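Local coordinates for Lmo2470 protein (Listeria monocytogenes EGD-e, PDB 5HL3), which belongs to the calcium-binding leucine-rich repeat internalins, interacts with afadin and facilitates crossing of the basement membrane, at residues A[49-54]-A[69-74]; A[139-144]-A[166-171]; A[207-212]-A[231-236]; A[224-229]-A[242-247]; A[279-284]-A[323-328]. All blocks are in the same frame, centred on the assembly; numbering follows the deposited sequence. Where two conformers were deposited one is given.

Interaction 1. Residues A[49-54]-A[69-74]. With CA (calcium ion), chain I.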
# COMPACT_ATOMS: atom_id res chain seq x y z
N THR A 49 -14.31 -12.57 -25.02
CA THR A 49 -14.74 -11.96 -23.77
C THR A 49 -13.58 -11.35 -22.99
O THR A 49 -13.79 -10.68 -21.98
CB THR A 49 -15.51 -12.94 -22.88
OG1 THR A 49 -14.67 -14.10 -22.62
CG2 THR A 49 -16.80 -13.35 -23.51
N GLY A 50 -12.36 -11.57 -23.47
CA GLY A 50 -11.15 -11.00 -22.86
C GLY A 50 -10.09 -10.82 -23.90
O GLY A 50 -10.11 -11.50 -24.94
N LEU A 51 -9.20 -9.85 -23.66
CA LEU A 51 -8.07 -9.61 -24.51
C LEU A 51 -6.81 -9.63 -23.66
O LEU A 51 -6.71 -8.92 -22.65
CB LEU A 51 -8.15 -8.25 -25.19
CG LEU A 51 -9.34 -8.03 -26.12
CD1 LEU A 51 -9.40 -6.58 -26.53
CD2 LEU A 51 -9.29 -8.96 -27.31
N GLY A 52 -5.84 -10.44 -24.08
CA GLY A 52 -4.52 -10.48 -23.45
C GLY A 52 -3.47 -9.92 -24.39
O GLY A 52 -3.54 -10.11 -25.60
N PHE A 53 -2.47 -9.23 -23.83
CA PHE A 53 -1.36 -8.68 -24.59
C PHE A 53 -0.05 -9.07 -23.95
O PHE A 53 0.08 -9.06 -22.73
CB PHE A 53 -1.51 -7.16 -24.75
CG PHE A 53 -2.74 -6.79 -25.51
CD1 PHE A 53 -2.81 -6.97 -26.87
CD2 PHE A 53 -3.90 -6.39 -24.85
CE1 PHE A 53 -3.98 -6.74 -27.59
CE2 PHE A 53 -5.08 -6.16 -25.57
CZ PHE A 53 -5.11 -6.35 -26.93
N GLU A 54 0.91 -9.44 -24.77
CA GLU A 54 2.20 -9.92 -24.25
C GLU A 54 3.40 -9.61 -25.12
O GLU A 54 4.52 -9.88 -24.72
CB GLU A 54 2.12 -11.42 -24.01
CG GLU A 54 1.94 -12.20 -25.30
CD GLU A 54 2.01 -13.72 -25.17
OE1 GLU A 54 2.00 -14.22 -24.03
OE2 GLU A 54 2.06 -14.36 -26.25
N ALA A 69 -11.64 -2.21 -34.48
CA ALA A 69 -12.51 -3.38 -34.36
C ALA A 69 -13.46 -3.20 -33.19
O ALA A 69 -13.08 -2.64 -32.16
CB ALA A 69 -11.67 -4.65 -34.14
N MSE A 70 -14.69 -3.66 -33.35
CA MSE A 70 -15.70 -3.59 -32.30
C MSE A 70 -15.67 -4.83 -31.44
O MSE A 70 -15.87 -5.93 -31.96
CB MSE A 70 -17.08 -3.41 -32.92
CG MSE A 70 -18.19 -3.26 -31.87
SE MSE A 70 -17.98 -1.77 -30.61
CE MSE A 70 -18.19 -0.38 -31.94
N PHE A 71 -15.43 -4.65 -30.14
CA PHE A 71 -15.40 -5.73 -29.15
C PHE A 71 -16.66 -5.64 -28.28
O PHE A 71 -16.66 -5.02 -27.21
CB PHE A 71 -14.13 -5.62 -28.30
CG PHE A 71 -12.85 -5.73 -29.10
CD1 PHE A 71 -12.36 -6.96 -29.47
CD2 PHE A 71 -12.15 -4.58 -29.49
CE1 PHE A 71 -11.20 -7.06 -30.20
CE2 PHE A 71 -10.98 -4.69 -30.22
CZ PHE A 71 -10.51 -5.94 -30.58
N ASN A 72 -17.72 -6.26 -28.76
CA ASN A 72 -19.02 -6.17 -28.13
C ASN A 72 -19.11 -6.88 -26.80
O ASN A 72 -19.91 -6.47 -25.96
CB ASN A 72 -20.08 -6.74 -29.07
CG ASN A 72 -20.35 -5.85 -30.27
OD1 ASN A 72 -20.66 -4.66 -30.10
ND2 ASN A 72 -20.24 -6.41 -31.47
N ASN A 73 -18.30 -7.93 -26.60
CA ASN A 73 -18.42 -8.79 -25.41
C ASN A 73 -17.18 -8.86 -24.54
O ASN A 73 -17.15 -9.60 -23.56
CB ASN A 73 -18.84 -10.19 -25.85
CG ASN A 73 -20.19 -10.18 -26.50
OD1 ASN A 73 -21.14 -9.60 -25.95
ND2 ASN A 73 -20.30 -10.82 -27.64
N VAL A 74 -16.16 -8.07 -24.87
CA VAL A 74 -14.94 -8.06 -24.04
C VAL A 74 -15.17 -7.31 -22.73
O VAL A 74 -15.63 -6.16 -22.71
CB VAL A 74 -13.77 -7.43 -24.81
CG1 VAL A 74 -12.60 -7.06 -23.90
CG2 VAL A 74 -13.28 -8.40 -25.90
CA CA I . -22.85 -9.04 -24.55
O HOH W 1 -21.51 -7.29 -23.84
O HOH W 2 -23.37 -8.04 -26.63
O HOH W 3 -21.57 -10.90 -23.49

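Interaction 2. Residues A[139-144]-A[166-171]. With CA (calcium ion), chain F.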
# COMPACT_ATOMS: atom_id res chain seq x y z
N ILE A 139 -2.88 10.50 -10.09
CA ILE A 139 -4.09 9.71 -10.21
C ILE A 139 -5.22 10.72 -10.46
O ILE A 139 -5.39 11.64 -9.65
CB ILE A 139 -4.43 8.93 -8.91
CG1 ILE A 139 -3.26 8.02 -8.50
CG2 ILE A 139 -5.74 8.11 -9.07
CD1 ILE A 139 -3.43 7.41 -7.12
N PRO A 140 -5.99 10.57 -11.55
CA PRO A 140 -7.09 11.53 -11.78
C PRO A 140 -8.21 11.42 -10.75
O PRO A 140 -8.44 10.34 -10.17
CB PRO A 140 -7.64 11.14 -13.17
CG PRO A 140 -7.06 9.86 -13.50
CD PRO A 140 -5.90 9.55 -12.61
N ASP A 141 -8.92 12.54 -10.53
CA ASP A 141 -10.16 12.50 -9.75
C ASP A 141 -11.22 12.02 -10.78
O ASP A 141 -11.88 12.80 -11.42
CB ASP A 141 -10.47 13.88 -9.18
CG ASP A 141 -11.65 13.87 -8.23
OD1 ASP A 141 -12.09 12.79 -7.79
OD2 ASP A 141 -12.16 14.99 -7.95
N PHE A 142 -11.33 10.70 -10.89
CA PHE A 142 -12.11 10.07 -11.96
C PHE A 142 -13.50 10.64 -12.10
O PHE A 142 -14.21 10.76 -11.11
CB PHE A 142 -12.27 8.57 -11.71
CG PHE A 142 -11.00 7.85 -11.38
CD1 PHE A 142 -10.04 7.57 -12.37
CD2 PHE A 142 -10.75 7.43 -10.07
CE1 PHE A 142 -8.88 6.92 -12.02
CE2 PHE A 142 -9.62 6.75 -9.73
CZ PHE A 142 -8.69 6.50 -10.71
N THR A 143 -13.90 10.92 -13.33
CA THR A 143 -15.25 11.43 -13.60
C THR A 143 -16.06 10.51 -14.48
O THR A 143 -17.23 10.78 -14.67
CB THR A 143 -15.20 12.82 -14.29
OG1 THR A 143 -14.42 12.71 -15.48
CG2 THR A 143 -14.64 13.90 -13.38
N GLY A 144 -15.46 9.45 -15.02
CA GLY A 144 -16.17 8.57 -15.99
C GLY A 144 -16.34 7.11 -15.60
O GLY A 144 -16.75 6.28 -16.44
N PHE A 166 -10.99 11.50 -3.70
CA PHE A 166 -11.90 11.09 -4.81
C PHE A 166 -13.35 11.49 -4.64
O PHE A 166 -14.01 11.08 -3.70
CB PHE A 166 -11.86 9.58 -5.01
CG PHE A 166 -10.49 9.02 -5.30
CD1 PHE A 166 -9.92 9.18 -6.55
CD2 PHE A 166 -9.81 8.30 -4.33
CE1 PHE A 166 -8.67 8.65 -6.84
CE2 PHE A 166 -8.55 7.76 -4.63
CZ PHE A 166 -7.99 7.94 -5.88
N ASN A 167 -13.88 12.23 -5.62
CA ASN A 167 -15.26 12.72 -5.53
C ASN A 167 -16.35 11.89 -6.17
O ASN A 167 -17.48 12.01 -5.78
CB ASN A 167 -15.33 14.14 -6.12
CG ASN A 167 -14.70 15.16 -5.21
OD1 ASN A 167 -15.26 15.47 -4.18
ND2 ASN A 167 -13.50 15.64 -5.54
N ASN A 168 -16.00 11.06 -7.14
CA ASN A 168 -17.03 10.47 -8.03
C ASN A 168 -16.95 8.97 -8.19
O ASN A 168 -17.40 8.43 -9.23
CB ASN A 168 -16.96 11.15 -9.40
CG ASN A 168 -16.76 12.65 -9.32
OD1 ASN A 168 -17.61 13.37 -8.80
ND2 ASN A 168 -15.64 13.13 -9.83
N ILE A 169 -16.38 8.28 -7.22
CA ILE A 169 -16.31 6.80 -7.21
C ILE A 169 -16.94 6.27 -5.91
O ILE A 169 -16.27 5.65 -5.07
CB ILE A 169 -14.89 6.26 -7.48
CG1 ILE A 169 -13.85 6.86 -6.53
CG2 ILE A 169 -14.50 6.52 -8.95
CD1 ILE A 169 -12.50 6.20 -6.59
N PRO A 170 -18.26 6.50 -5.75
CA PRO A 170 -18.92 6.18 -4.48
C PRO A 170 -18.97 4.73 -4.09
O PRO A 170 -19.19 4.43 -2.91
CB PRO A 170 -20.35 6.67 -4.71
CG PRO A 170 -20.55 6.62 -6.19
CD PRO A 170 -19.21 7.04 -6.74
N LEU A 171 -18.73 3.83 -5.04
CA LEU A 171 -18.79 2.41 -4.75
C LEU A 171 -17.46 1.79 -4.38
O LEU A 171 -17.40 0.59 -4.11
CB LEU A 171 -19.40 1.65 -5.94
CG LEU A 171 -20.79 2.11 -6.35
CD1 LEU A 171 -21.34 1.22 -7.43
CD2 LEU A 171 -21.71 2.13 -5.18
CA CA F . -15.81 15.86 -1.91
O HOH W 4 -13.46 10.45 -8.36
O HOH W 5 -14.55 15.83 -9.44
O HOH W 6 -16.11 8.39 -11.92
O HOH W 7 -13.45 15.24 -1.79
O HOH W 8 -15.38 18.22 -2.36
O HOH W 9 -17.82 16.35 -3.28

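Interaction 3. Residues A[207-212]-A[231-236]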
# COMPACT_ATOMS: atom_id res chain seq x y z
N THR A 207 -2.54 9.96 10.46
CA THR A 207 -3.65 9.98 9.50
C THR A 207 -4.70 10.91 10.08
O THR A 207 -4.70 11.22 11.29
CB THR A 207 -4.33 8.62 9.24
OG1 THR A 207 -5.24 8.28 10.30
CG2 THR A 207 -3.36 7.52 9.04
N PRO A 208 -5.64 11.37 9.24
CA PRO A 208 -6.79 12.06 9.82
C PRO A 208 -7.62 11.12 10.71
O PRO A 208 -7.54 9.88 10.58
CB PRO A 208 -7.61 12.46 8.58
CG PRO A 208 -6.64 12.46 7.45
CD PRO A 208 -5.69 11.33 7.78
N ASP A 209 -8.45 11.71 11.55
CA ASP A 209 -9.41 10.95 12.35
C ASP A 209 -10.58 10.77 11.42
O ASP A 209 -11.57 11.51 11.47
CB ASP A 209 -9.80 11.72 13.60
CG ASP A 209 -10.75 10.95 14.49
OD1 ASP A 209 -10.97 9.73 14.28
OD2 ASP A 209 -11.30 11.56 15.44
N PHE A 210 -10.45 9.79 10.54
CA PHE A 210 -11.35 9.69 9.38
C PHE A 210 -12.77 10.00 9.65
O PHE A 210 -13.43 9.35 10.48
CB PHE A 210 -11.25 8.33 8.70
CG PHE A 210 -9.88 8.03 8.17
CD1 PHE A 210 -9.38 8.68 7.01
CD2 PHE A 210 -9.06 7.07 8.76
CE1 PHE A 210 -8.14 8.39 6.52
CE2 PHE A 210 -7.82 6.80 8.26
CZ PHE A 210 -7.36 7.43 7.14
N GLN A 211 -13.27 10.97 8.87
CA GLN A 211 -14.60 11.47 9.06
C GLN A 211 -15.73 10.66 8.37
O GLN A 211 -16.90 10.79 8.75
CB GLN A 211 -14.67 12.94 8.59
CG GLN A 211 -14.54 13.13 7.09
CD GLN A 211 -14.14 14.55 6.66
OE1 GLN A 211 -14.54 15.54 7.27
NE2 GLN A 211 -13.40 14.63 5.56
N ASN A 212 -15.42 9.85 7.37
CA ASN A 212 -16.50 9.16 6.65
C ASN A 212 -16.09 7.80 6.08
O ASN A 212 -16.28 7.50 4.89
CB ASN A 212 -17.02 10.06 5.52
CG ASN A 212 -18.33 9.56 4.94
OD1 ASN A 212 -19.10 8.89 5.63
ND2 ASN A 212 -18.59 9.87 3.67
N VAL A 231 -3.29 9.59 15.94
CA VAL A 231 -4.70 9.88 16.12
C VAL A 231 -5.42 8.70 16.79
O VAL A 231 -5.15 7.54 16.48
CB VAL A 231 -5.33 10.20 14.74
CG1 VAL A 231 -5.27 9.04 13.78
CG2 VAL A 231 -6.74 10.67 14.89
N ASN A 232 -6.32 9.02 17.70
CA ASN A 232 -7.10 8.01 18.43
C ASN A 232 -8.48 7.96 17.81
O ASN A 232 -9.36 8.71 18.20
CB ASN A 232 -7.10 8.34 19.92
CG ASN A 232 -7.55 7.18 20.82
OD1 ASN A 232 -7.85 6.10 20.34
ND2 ASN A 232 -7.60 7.43 22.13
N TYR A 233 -8.64 7.11 16.80
CA TYR A 233 -9.83 7.09 15.95
C TYR A 233 -11.12 7.10 16.73
O TYR A 233 -11.32 6.29 17.64
CB TYR A 233 -9.83 5.89 15.01
CG TYR A 233 -8.69 5.87 14.04
CD1 TYR A 233 -8.58 6.82 13.04
CD2 TYR A 233 -7.70 4.89 14.10
CE1 TYR A 233 -7.55 6.78 12.14
CE2 TYR A 233 -6.65 4.86 13.22
CZ TYR A 233 -6.57 5.81 12.24
OH TYR A 233 -5.52 5.80 11.36
N THR A 234 -12.03 8.00 16.35
CA THR A 234 -13.32 8.12 17.01
C THR A 234 -14.52 7.60 16.21
O THR A 234 -15.59 7.43 16.81
CB THR A 234 -13.62 9.60 17.38
OG1 THR A 234 -13.61 10.41 16.20
CG2 THR A 234 -12.60 10.15 18.36
N ASN A 235 -14.35 7.35 14.92
CA ASN A 235 -15.47 6.95 14.05
C ASN A 235 -15.12 5.88 13.04
O ASN A 235 -15.41 6.02 11.85
CB ASN A 235 -16.05 8.18 13.34
CG ASN A 235 -16.80 9.10 14.28
OD1 ASN A 235 -17.89 8.79 14.77
ND2 ASN A 235 -16.25 10.27 14.51
N LEU A 236 -14.53 4.79 13.50
CA LEU A 236 -14.29 3.62 12.63
C LEU A 236 -15.04 2.43 13.24
O LEU A 236 -14.42 1.48 13.71
CB LEU A 236 -12.81 3.32 12.49
CG LEU A 236 -11.96 4.36 11.75
CD1 LEU A 236 -10.52 3.88 11.65
CD2 LEU A 236 -12.46 4.63 10.33
O HOH W 10 -12.40 7.89 12.80
O HOH W 11 -14.09 11.23 13.10
O HOH W 12 -15.51 7.70 9.71

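Interaction 4. Residues A[224-229]-A[242-247]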
# COMPACT_ATOMS: atom_id res chain seq x y z
N ASN A 224 5.39 2.47 8.45
CA ASN A 224 5.28 3.89 8.14
C ASN A 224 6.20 4.62 9.13
O ASN A 224 7.14 4.01 9.67
CB ASN A 224 3.81 4.31 8.17
CG ASN A 224 3.15 4.08 6.84
OD1 ASN A 224 3.28 4.89 5.95
ND2 ASN A 224 2.50 2.97 6.68
N ASN A 225 5.97 5.92 9.31
CA ASN A 225 6.78 6.74 10.21
C ASN A 225 5.93 7.29 11.36
O ASN A 225 6.15 8.41 11.84
CB ASN A 225 7.42 7.90 9.43
CG ASN A 225 8.49 7.45 8.47
OD1 ASN A 225 9.21 6.50 8.72
ND2 ASN A 225 8.60 8.16 7.35
N LEU A 226 4.95 6.51 11.82
CA LEU A 226 4.08 6.96 12.93
C LEU A 226 4.95 7.01 14.18
O LEU A 226 5.53 6.01 14.58
CB LEU A 226 2.93 5.97 13.11
CG LEU A 226 2.07 5.73 11.87
CD1 LEU A 226 1.10 4.59 12.13
CD2 LEU A 226 1.35 6.95 11.41
N THR A 227 5.02 8.18 14.82
CA THR A 227 6.02 8.43 15.85
C THR A 227 5.40 9.01 17.11
O THR A 227 4.65 9.99 17.06
CB THR A 227 7.10 9.39 15.30
OG1 THR A 227 7.69 8.82 14.12
CG2 THR A 227 8.19 9.66 16.31
N GLY A 228 5.68 8.37 18.24
CA GLY A 228 5.19 8.84 19.53
C GLY A 228 3.75 8.43 19.73
O GLY A 228 3.45 7.32 20.20
N THR A 229 2.83 9.33 19.41
CA THR A 229 1.40 9.02 19.47
C THR A 229 0.78 9.30 18.11
O THR A 229 1.35 10.04 17.30
CB THR A 229 0.67 9.85 20.52
OG1 THR A 229 0.72 11.21 20.14
CG2 THR A 229 1.29 9.67 21.87
N LEU A 242 -6.21 -3.17 12.62
CA LEU A 242 -5.38 -1.98 12.40
C LEU A 242 -3.93 -2.44 12.58
O LEU A 242 -3.49 -2.70 13.71
CB LEU A 242 -5.73 -0.87 13.40
CG LEU A 242 -4.85 0.38 13.42
CD1 LEU A 242 -4.89 1.05 12.07
CD2 LEU A 242 -5.33 1.36 14.47
N ASN A 243 -3.19 -2.50 11.50
CA ASN A 243 -1.81 -2.99 11.57
C ASN A 243 -0.87 -1.81 11.76
O ASN A 243 -0.77 -0.97 10.89
CB ASN A 243 -1.46 -3.79 10.31
CG ASN A 243 -0.16 -4.57 10.46
OD1 ASN A 243 0.75 -4.17 11.20
ND2 ASN A 243 -0.06 -5.67 9.78
N LEU A 244 -0.22 -1.77 12.93
CA LEU A 244 0.72 -0.69 13.27
C LEU A 244 2.13 -1.26 13.40
O LEU A 244 3.03 -0.57 13.93
CB LEU A 244 0.30 0.00 14.58
CG LEU A 244 -1.09 0.61 14.55
CD1 LEU A 244 -1.46 1.26 15.89
CD2 LEU A 244 -1.27 1.62 13.43
N ASP A 245 2.38 -2.45 12.91
CA ASP A 245 3.70 -3.08 13.10
C ASP A 245 4.79 -2.24 12.47
O ASP A 245 4.60 -1.57 11.45
CB ASP A 245 3.69 -4.48 12.45
CG ASP A 245 4.59 -5.48 13.12
OD1 ASP A 245 4.70 -5.44 14.34
OD2 ASP A 245 5.06 -6.40 12.41
N TYR A 246 5.97 -2.24 13.07
CA TYR A 246 7.12 -1.53 12.50
C TYR A 246 6.87 -0.02 12.30
O TYR A 246 7.18 0.57 11.27
CB TYR A 246 7.66 -2.24 11.24
CG TYR A 246 8.41 -3.50 11.55
CD1 TYR A 246 9.67 -3.45 12.16
CD2 TYR A 246 7.88 -4.75 11.27
CE1 TYR A 246 10.39 -4.60 12.46
CE2 TYR A 246 8.61 -5.92 11.57
CZ TYR A 246 9.83 -5.82 12.16
OH TYR A 246 10.56 -6.97 12.46
N ASN A 247 6.36 0.59 13.35
CA ASN A 247 6.29 2.06 13.47
C ASN A 247 7.07 2.46 14.72
O ASN A 247 7.87 1.65 15.22
CB ASN A 247 4.83 2.55 13.42
CG ASN A 247 4.28 2.54 12.01
OD1 ASN A 247 4.51 3.46 11.25
ND2 ASN A 247 3.53 1.50 11.67

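Interaction 5. Residues A[279-284]-A[323-328]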
# COMPACT_ATOMS: atom_id res chain seq x y z
N THR A 279 19.27 5.44 39.82
CA THR A 279 18.70 4.57 38.80
C THR A 279 17.99 5.49 37.77
O THR A 279 18.02 6.72 37.90
CB THR A 279 17.70 3.55 39.39
OG1 THR A 279 16.64 4.26 40.06
CG2 THR A 279 18.38 2.64 40.36
N CYS A 280 17.37 4.90 36.76
CA CYS A 280 16.70 5.68 35.74
C CYS A 280 15.35 5.03 35.43
O CYS A 280 15.28 3.85 35.10
CB CYS A 280 17.58 5.74 34.51
SG CYS A 280 16.93 6.79 33.20
N THR A 281 14.28 5.82 35.55
CA THR A 281 12.93 5.32 35.36
C THR A 281 12.31 5.98 34.14
O THR A 281 12.51 7.15 33.89
CB THR A 281 12.10 5.58 36.63
OG1 THR A 281 12.69 4.85 37.72
CG2 THR A 281 10.67 5.17 36.46
N ILE A 282 11.56 5.20 33.38
CA ILE A 282 10.89 5.65 32.17
C ILE A 282 9.40 5.31 32.19
O ILE A 282 8.96 4.35 32.83
CB ILE A 282 11.49 4.99 30.86
CG1 ILE A 282 11.41 3.44 30.92
CG2 ILE A 282 12.92 5.45 30.66
CD1 ILE A 282 11.66 2.74 29.60
N ASP A 283 8.66 6.11 31.44
CA ASP A 283 7.28 5.81 31.06
C ASP A 283 7.34 5.03 29.74
O ASP A 283 8.20 5.29 28.89
CB ASP A 283 6.47 7.09 30.84
CG ASP A 283 6.25 7.88 32.08
OD1 ASP A 283 6.28 7.34 33.20
OD2 ASP A 283 6.04 9.11 31.93
N LEU A 284 6.46 4.06 29.57
CA LEU A 284 6.39 3.33 28.28
C LEU A 284 5.00 2.79 28.11
O LEU A 284 4.76 1.59 28.30
CB LEU A 284 7.47 2.25 28.19
CG LEU A 284 7.69 1.61 26.82
CD1 LEU A 284 7.92 2.65 25.75
CD2 LEU A 284 8.85 0.62 26.90
N THR A 323 5.62 2.11 35.25
CA THR A 323 6.93 2.63 34.83
C THR A 323 7.89 1.44 34.80
O THR A 323 7.57 0.34 35.26
CB THR A 323 7.49 3.70 35.79
OG1 THR A 323 7.66 3.14 37.08
CG2 THR A 323 6.57 4.93 35.91
N ILE A 324 9.07 1.68 34.24
CA ILE A 324 10.13 0.68 34.14
C ILE A 324 11.40 1.34 34.66
O ILE A 324 11.71 2.47 34.28
CB ILE A 324 10.33 0.19 32.70
CG1 ILE A 324 9.07 -0.50 32.20
CG2 ILE A 324 11.54 -0.75 32.61
CD1 ILE A 324 9.08 -0.83 30.71
N THR A 325 12.15 0.64 35.51
CA THR A 325 13.38 1.20 36.09
C THR A 325 14.59 0.40 35.64
O THR A 325 14.60 -0.82 35.75
CB THR A 325 13.31 1.23 37.63
OG1 THR A 325 12.24 2.11 38.01
CG2 THR A 325 14.60 1.73 38.22
N VAL A 326 15.60 1.09 35.11
CA VAL A 326 16.87 0.49 34.73
C VAL A 326 17.90 0.89 35.77
O VAL A 326 18.01 2.06 36.13
CB VAL A 326 17.30 0.95 33.33
CG1 VAL A 326 18.61 0.27 32.92
CG2 VAL A 326 16.21 0.64 32.35
N ASP A 327 18.60 -0.10 36.30
CA ASP A 327 19.57 0.17 37.35
C ASP A 327 20.89 0.67 36.77
O ASP A 327 21.80 -0.11 36.50
CB ASP A 327 19.79 -1.06 38.22
CG ASP A 327 20.69 -0.77 39.40
OD1 ASP A 327 21.12 0.39 39.57
OD2 ASP A 327 20.97 -1.70 40.18
N THR A 328 20.98 2.00 36.67
CA THR A 328 22.17 2.74 36.22
C THR A 328 23.05 3.21 37.39
O THR A 328 23.96 3.99 37.18
CB THR A 328 21.73 4.00 35.43
OG1 THR A 328 20.72 4.69 36.18
CG2 THR A 328 21.18 3.63 34.07

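Interaction 1. Residues A[49-54]-A[69-74]
L51 lays one methyl over the face of the F71 ring: L51 CD1 sits 4.1 Å from the centroid of the F71 ring and 9° off the ring normal, a CH-pi contact at the tight heart of this interface. The other branch, L51 CD2, lies 4.0 Å from F71 CE1, and the two side chains cross at about a right angle. F71 holds its CG beside the backbone N (chi1 -61°), which turns the ring toward the strand. V74 packs against L51 as well, with V74 CG2 4.0 Å from L51 CG. Helix 21-30 adds N30 against L51 and M27 against F71.

The other side is looser. No conventional hydrogen bond joins the segments; two CA-H...O contacts link them, T49 CA to N73 O at 3.4 Å and V74 CA to T49 O at 3.5 Å. Here N73 OD1 binds a calcium ion at 2.3 Å, together with three waters, one of which also donates to N72 O. N73 ND2 is hydrogen-bonded to D46 O, so both ends of the amide are fixed. Such packing fits the join between the helical N-terminal region and the first strands of an internalin leucine-rich repeat solenoid.

Interaction 2. Residues A[139-144]-A[166-171]
D141 and N167 face each other across two adjacent coils of the leucine-rich repeat solenoid, in the loops that lead into strands 150-152 and 174-176. Hydrogen bonds carry the polar half. D141 stretches its carboxylate across with CG anti to the backbone N (chi1 -174°), and both oxygens are used on their syn sides: N167 N donates to D141 OD1 at 2.9 Å, and N167 ND2 to D141 OD2 at 2.8 Å. The carboxylate and amide planes stand 52° apart, yet OD2 lies almost exactly in the amide plane of N167. N168 ND2 adds a bond to F142 O at 3.0 Å, reaching it from above the carbonyl plane.

Apolar contacts form the inner half. The F142 and F166 rings run side by side, pointing the same way, with planes only 7° apart but slid so far that they barely overlap; F142 CE2 and F166 CE1 meet at 3.6 Å. I139 CG2 touches the F166 edge in plane, 3.7 Å from CE1, and I169 CG2 packs obliquely on F142.

The other end of the N167 amide faces the next coil: N167 OD1 coordinates a calcium ion at 2.4 Å, with Q189, N190 and waters. Between the coils, one bridging water accepts from N168 N at 2.9 Å while donating to both D141 OD1 and F142 O.

Interaction 3. Residues A[207-212]-A[231-236]
With CG swung opposite its backbone N (chi1 -178°), D209 extends its carboxylate to T234, whose OG1 is tucked between backbone N and carbonyl carbon (chi1 58°), which turns the hydroxyl to the carboxylate that its own N-H also meets. The result is a two-pronged grip on the syn sides of the carboxylate: T234 N donates to D209 OD1 at 2.9 Å, and T234 OG1 to D209 OD2 at 2.7 Å, both somewhat out of the carboxylate plane. D209 is also the centre of an inverse gamma turn.

A second polar link lies at the far end of the Y233 ring. Y233 OH donates to T207 OG1 at 2.7 Å, and T207 OG1 in turn donates to P208 O at 2.8 Å, forming a short relay that fixes the threonine hydroxyl. T207 OG1 approaches the tyrosine at the ring edge. Beside it, the F210 and Y233 rings point the same way and meet rim to rim, with F210 CD2 3.7 Å from Y233 CE1 and planes 11° apart. V231 CG2 presses on D209 CB at 3.5 Å.

Two waters bridge to the backbone of N235. One donates to D209 OD1 and F210 O and accepts from N235 N; the other donates to F210 O and N235 O.

These are consecutive turns of the leucine-rich repeat solenoid. F210 and Y233 both pack against L219 of strand 218-220 in the parallel sheet, whereas P208 leans on I185 of the preceding coil and N232 bonds to N255 of the following one.

Interaction 4. Residues A[224-229]-A[242-247]
N247 sets out toward the loop at 224-226 from its CA and crosses L226 at a slant. Its CG lies beside the backbone N, anti to the carbonyl carbon (chi1 -77°), which carries the amide oxygen in among the backbone atoms of N224 and L226. N247 OD1 accepts from L226 N at 3.1 Å with an N-H...O angle of 159°, the donor tilted from the carbonyl plane; a weak bond from N224 N to the same oxygen is strongly bent, at 127°. The opposite end of the amide turns back: N247 ND2 donates to L244 O at 3.1 Å, a straight bond that meets the carbonyl from well above its plane, and also to L221 O. Each end of this buried amide is therefore gripped, and its rotation is set. Against its flank lies L226, with L226 CG 3.4 Å from N247 OD1, while further along L226 CD1 touches L244 CD2 at 4.0 Å.

N224 repeats the pattern one coil earlier, accepting from L204 N and donating to L199 O and L221 O. Buried asparagines in this series form the asparagine ladder of leucine-rich repeats. The ladder runs beside the parallel sheet, just beyond strands 218-220 and 241-243; L226 and L244 both pack on L249 of strand 248-249.

Interaction 5. Residues A[279-284]-A[323-328]
The axes of strands 280-283 and 323-326 approach to 4.6 Å and run antiparallel, at 153°, with C280-V326 and I282-I324 as hydrogen-bonded pairs and T281-T325 as a non-hydrogen-bonded pair between them. Each hydrogen-bonded pair closes with two backbone bonds, such as V326 N to C280 O at 2.8 Å and I282 N to I324 O at 2.9 Å.

On one face the threonines gather. T281 and T325 both hold OG1 beside the backbone N (chi1 -62° and -63°), which brings the hydroxyls into a hydrogen bond, T281 OG1 to T325 OG1 at 2.8 Å. T325 OG1 also bonds to N318 ND2, as does T323 OG1, so this amide ties two threonines of the same strand. The methyl T281 CG2 lies 3.6 Å from T323 CB.

The other face, bearing C280, I282, I324 and V326, is buried. The I282 and I324 side chains cross at a slant, I282 CG1 lying 3.9 Å from I324 CB, and L284 CD2 touches I324 CD1 at 4.1 Å. W356 of strand 350-360 packs against C280, I282 and V326, with V340 of strand 334-345 against I282 and V326. One threonine-rich face and one apolar face turned inward suit an edge strand and its neighbour in a beta-sandwich, consistent with the immunoglobulin-like E-set relationship of this C-terminal domain.

From the N terminus, interaction 1 comes first, closing a short loop from strand 50-53 through helix 60-63 and tying the first strand of the parallel sheet to the loop that leads into the second, beside the N-terminal helices. Interaction 2 follows in series, its centre about 25 Å away, joining two coils further along. Interactions 3 and 4 cross: segment 224-229 lies between the two segments of interaction 3, and 242-247 follows them. They also touch, Y233 CE2 packing on L242 CD2 at 3.9 Å, so loop side and sheet side meet in the same coils. Interaction 5 closes the longest loop, in the separate C-terminal sheet, about 67 Å between centres from interaction 1.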